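Local coordinates for protein peptidoglycan D,D-transpeptidase FtsI (Yersinia pestis, PDB 6SYN) that probably cross-links peptidoglycan as a class B penicillin-binding D,D-transpeptidase of the periplasm, at residues V322-R327 with R402-P407. Sequence-based numbering, arbitrary orientation.
Sequences VDTYSR and RIFPEP
Within the penicillin-binding transpeptidase domain, the C-terminal end of helix 319-327 meets the loop leading into helix 406-416, and Arg327 makes the one hydrogen bond between them. Its NE donates to the backbone O of Ile403 at 3.0 Å with a nearly straight N-H...O angle of 166°. The oxygen sits at the edge of the guanidinium, close to its plane, and the bond uses a carbonyl lone pair. The bend of the Arg327 chain at chi3 (108°) turns NE to the loop, while NH2 swings back one helical turn to Asp323, a long salt bridge of 3.7 Å between NH2 and OD2. Ile403 packs against the helix terminus: its CD1 and CG2 both come up on the same side of Arg327 O, each 3.5 Å from it, and its CB faces the Arg327 CB. Phe404 reaches back with its ring end, CE1 coming to 3.7 Å from Thr324 CG2, the two side chains crossing at about a right angle. With CG2 anti to the Thr324 backbone N, the methyl meets the ring at CE1 while OG1, itself 3.8 Å from Phe404 CZ, hydrogen-bonds Thr261 OG1 of helix 255-264, whose Gln264 also touches Phe404. Within the loop, Arg402 NH1 donates to Phe404 O at 3.1 Å, almost linearly and in the carbonyl plane, just before Pro405, the N-cap of helix 406-416. Buried Ile403, Phe404 and Thr324, beside an arginine-to-carbonyl bond from exposed Arg327, thus join a helix terminus to a helix-entry loop, as helix-end-to-loop packing within the penicillin-binding transpeptidase fold.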
ATOM      1  N   VAL A 322      -7.151   7.517  22.646  1.00 14.81           N
ATOM      2  CA  VAL A 322      -6.943   8.688  21.743  1.00 15.12           C
ATOM      3  C   VAL A 322      -5.473   9.113  21.840  1.00 15.19           C
ATOM      4  O   VAL A 322      -4.892   9.441  20.799  1.00 15.66           O
ATOM      5  CB  VAL A 322      -7.907   9.851  22.047  1.00 15.01           C
ATOM      6  CG1 VAL A 322      -7.618  11.064  21.174  1.00 14.94           C
ATOM      7  CG2 VAL A 322      -9.357   9.422  21.882  1.00 14.87           C
ATOM      8  N   ASP A 323      -4.888   9.075  23.037  1.00 15.45           N
ATOM      9  CA  ASP A 323      -3.451   9.396  23.246  1.00 15.67           C
ATOM     10  C   ASP A 323      -2.562   8.301  22.632  1.00 15.10           C
ATOM     11  O   ASP A 323      -1.584   8.656  21.956  1.00 15.37           O
ATOM     12  CB  ASP A 323      -3.117   9.597  24.725  1.00 16.18           C
ATOM     13  CG  ASP A 323      -1.873  10.446  24.912  1.00 16.63           C
ATOM     14  OD1 ASP A 323      -1.950  11.660  24.608  1.00 17.14           O
ATOM     15  OD2 ASP A 323      -0.832   9.882  25.319  1.00 17.24           O
ATOM     16  N   THR A 324      -2.870   7.021  22.850  1.00 14.33           N
ATOM     17  CA  THR A 324      -2.015   5.894  22.394  1.00 13.85           C
ATOM     18  C   THR A 324      -2.037   5.794  20.862  1.00 13.34           C
ATOM     19  O   THR A 324      -0.954   5.593  20.285  1.00 13.64           O
ATOM     20  CB  THR A 324      -2.403   4.567  23.054  1.00 13.95           C
ATOM     21  OG1 THR A 324      -2.258   4.706  24.468  1.00 13.85           O
ATOM     22  CG2 THR A 324      -1.545   3.419  22.563  1.00 14.06           C
ATOM     23  N   TYR A 325      -3.201   5.912  20.217  1.00 12.48           N
ATOM     24  CA  TYR A 325      -3.310   5.819  18.738  1.00 12.03           C
ATOM     25  C   TYR A 325      -2.538   6.988  18.115  1.00 11.89           C
ATOM     26  O   TYR A 325      -1.847   6.761  17.096  1.00 11.71           O
ATOM     27  CB  TYR A 325      -4.763   5.834  18.263  1.00 11.78           C
ATOM     28  CG  TYR A 325      -5.613   4.647  18.635  1.00 11.50           C
ATOM     29  CD1 TYR A 325      -5.206   3.695  19.554  1.00 11.57           C
ATOM     30  CD2 TYR A 325      -6.879   4.514  18.098  1.00 11.46           C
ATOM     31  CE1 TYR A 325      -6.023   2.630  19.903  1.00 11.54           C
ATOM     32  CE2 TYR A 325      -7.708   3.458  18.431  1.00 11.41           C
ATOM     33  CZ  TYR A 325      -7.281   2.512  19.340  1.00 11.40           C
ATOM     34  OH  TYR A 325      -8.110   1.481  19.667  1.00 11.36           O
ATOM     35  N   SER A 326      -2.670   8.185  18.705  1.00 11.64           N
ATOM     36  CA  SER A 326      -1.883   9.404  18.374  1.00 11.61           C
ATOM     37  C   SER A 326      -0.391   9.112  18.540  1.00 11.54           C
ATOM     38  O   SER A 326       0.356   9.326  17.580  1.00 11.20           O
ATOM     39  CB  SER A 326      -2.283  10.589  19.222  1.00 11.58           C
ATOM     40  OG  SER A 326      -3.435  11.231  18.698  1.00 11.68           O
ATOM     41  N   ARG A 327       0.013   8.644  19.723  1.00 11.91           N
ATOM     42  CA  ARG A 327       1.420   8.283  20.048  1.00 12.31           C
ATOM     43  C   ARG A 327       1.975   7.340  18.968  1.00 11.75           C
ATOM     44  O   ARG A 327       3.162   7.488  18.623  1.00 11.61           O
ATOM     45  CB  ARG A 327       1.525   7.642  21.437  1.00 13.12           C
ATOM     46  CG  ARG A 327       1.600   8.642  22.582  1.00 13.95           C
ATOM     47  CD  ARG A 327       1.747   7.983  23.943  1.00 14.89           C
ATOM     48  NE  ARG A 327       3.082   8.165  24.501  1.00 15.88           N
ATOM     49  CZ  ARG A 327       3.553   9.306  25.013  1.00 16.79           C
ATOM     50  NH1 ARG A 327       4.790   9.358  25.483  1.00 16.87           N
ATOM     51  NH2 ARG A 327       2.796  10.393  25.048  1.00 17.52           N
ATOM     52  N   ARG A 402      10.642   7.380  21.881  1.00 20.56           N
ATOM     53  CA  ARG A 402      10.026   6.344  22.758  1.00 19.47           C
ATOM     54  C   ARG A 402       8.601   6.797  23.102  1.00 18.66           C
ATOM     55  O   ARG A 402       8.442   7.938  23.568  1.00 18.11           O
ATOM     56  CB  ARG A 402      10.892   6.146  24.006  1.00 18.98           C
ATOM     57  CG  ARG A 402      10.202   5.451  25.172  1.00 18.86           C
ATOM     58  CD  ARG A 402      10.280   3.943  25.104  1.00 18.60           C
ATOM     59  NE  ARG A 402      11.626   3.457  24.842  1.00 18.60           N
ATOM     60  CZ  ARG A 402      11.921   2.211  24.485  1.00 18.52           C
ATOM     61  NH1 ARG A 402      10.958   1.311  24.368  1.00 18.58           N
ATOM     62  NH2 ARG A 402      13.174   1.871  24.238  1.00 18.23           N
ATOM     63  N   ILE A 403       7.604   5.941  22.866  1.00 17.94           N
ATOM     64  CA  ILE A 403       6.174   6.252  23.158  1.00 17.69           C
ATOM     65  C   ILE A 403       5.617   5.252  24.179  1.00 17.73           C
ATOM     66  O   ILE A 403       4.735   5.660  24.955  1.00 17.98           O
ATOM     67  CB  ILE A 403       5.339   6.304  21.866  1.00 17.42           C
ATOM     68  CG1 ILE A 403       5.471   5.027  21.035  1.00 17.30           C
ATOM     69  CG2 ILE A 403       5.705   7.539  21.059  1.00 17.40           C
ATOM     70  CD1 ILE A 403       4.197   4.617  20.354  1.00 17.36           C
ATOM     71  N   PHE A 404       6.099   4.006  24.181  1.00 17.71           N
ATOM     72  CA  PHE A 404       5.794   2.996  25.229  1.00 18.07           C
ATOM     73  C   PHE A 404       7.084   2.336  25.705  1.00 17.67           C
ATOM     74  O   PHE A 404       7.993   2.109  24.908  1.00 17.99           O
ATOM     75  CB  PHE A 404       4.796   1.951  24.724  1.00 18.60           C
ATOM     76  CG  PHE A 404       3.364   2.248  25.086  1.00 18.94           C
ATOM     77  CD1 PHE A 404       2.694   3.317  24.514  1.00 18.97           C
ATOM     78  CD2 PHE A 404       2.692   1.470  26.016  1.00 19.28           C
ATOM     79  CE1 PHE A 404       1.379   3.595  24.858  1.00 19.31           C
ATOM     80  CE2 PHE A 404       1.375   1.746  26.356  1.00 19.26           C
ATOM     81  CZ  PHE A 404       0.720   2.808  25.776  1.00 19.11           C
ATOM     82  N   PRO A 405       7.179   1.988  27.010  1.00 17.35           N
ATOM     83  CA  PRO A 405       8.341   1.280  27.551  1.00 17.25           C
ATOM     84  C   PRO A 405       8.518  -0.115  26.924  1.00 17.21           C
ATOM     85  O   PRO A 405       7.531  -0.816  26.774  1.00 16.86           O
ATOM     86  CB  PRO A 405       8.042   1.150  29.055  1.00 17.20           C
ATOM     87  CG  PRO A 405       6.924   2.139  29.329  1.00 17.16           C
ATOM     88  CD  PRO A 405       6.152   2.237  28.033  1.00 17.31           C
ATOM     89  N   GLU A 406       9.761  -0.487  26.601  1.00 17.17           N
ATOM     90  CA  GLU A 406      10.109  -1.677  25.773  1.00 17.62           C
ATOM     91  C   GLU A 406       9.445  -2.949  26.310  1.00 17.42           C
ATOM     92  O   GLU A 406       8.864  -3.698  25.527  1.00 16.85           O
ATOM     93  CB  GLU A 406      11.628  -1.840  25.678  1.00 17.98           C
ATOM     94  CG  GLU A 406      12.068  -3.180  25.123  1.00 18.57           C
ATOM     95  CD  GLU A 406      13.573  -3.329  24.991  1.00 19.62           C
ATOM     96  OE1 GLU A 406      14.027  -3.809  23.927  1.00 20.16           O
ATOM     97  OE2 GLU A 406      14.287  -2.987  25.961  1.00 20.27           O
ATOM     98  N   PRO A 407       9.513  -3.264  27.628  1.00 17.74           N
ATOM     99  CA  PRO A 407       9.048  -4.564  28.128  1.00 17.66           C
ATOM    100  C   PRO A 407       7.516  -4.698  28.083  1.00 17.20           C
ATOM    101  O   PRO A 407       7.019  -5.812  27.955  1.00 16.92           O
ATOM    102  CB  PRO A 407       9.567  -4.641  29.577  1.00 17.58           C
ATOM    103  CG  PRO A 407      10.474  -3.425  29.750  1.00 17.74           C
ATOM    104  CD  PRO A 407      10.022  -2.412  28.716  1.00 17.79           C
TER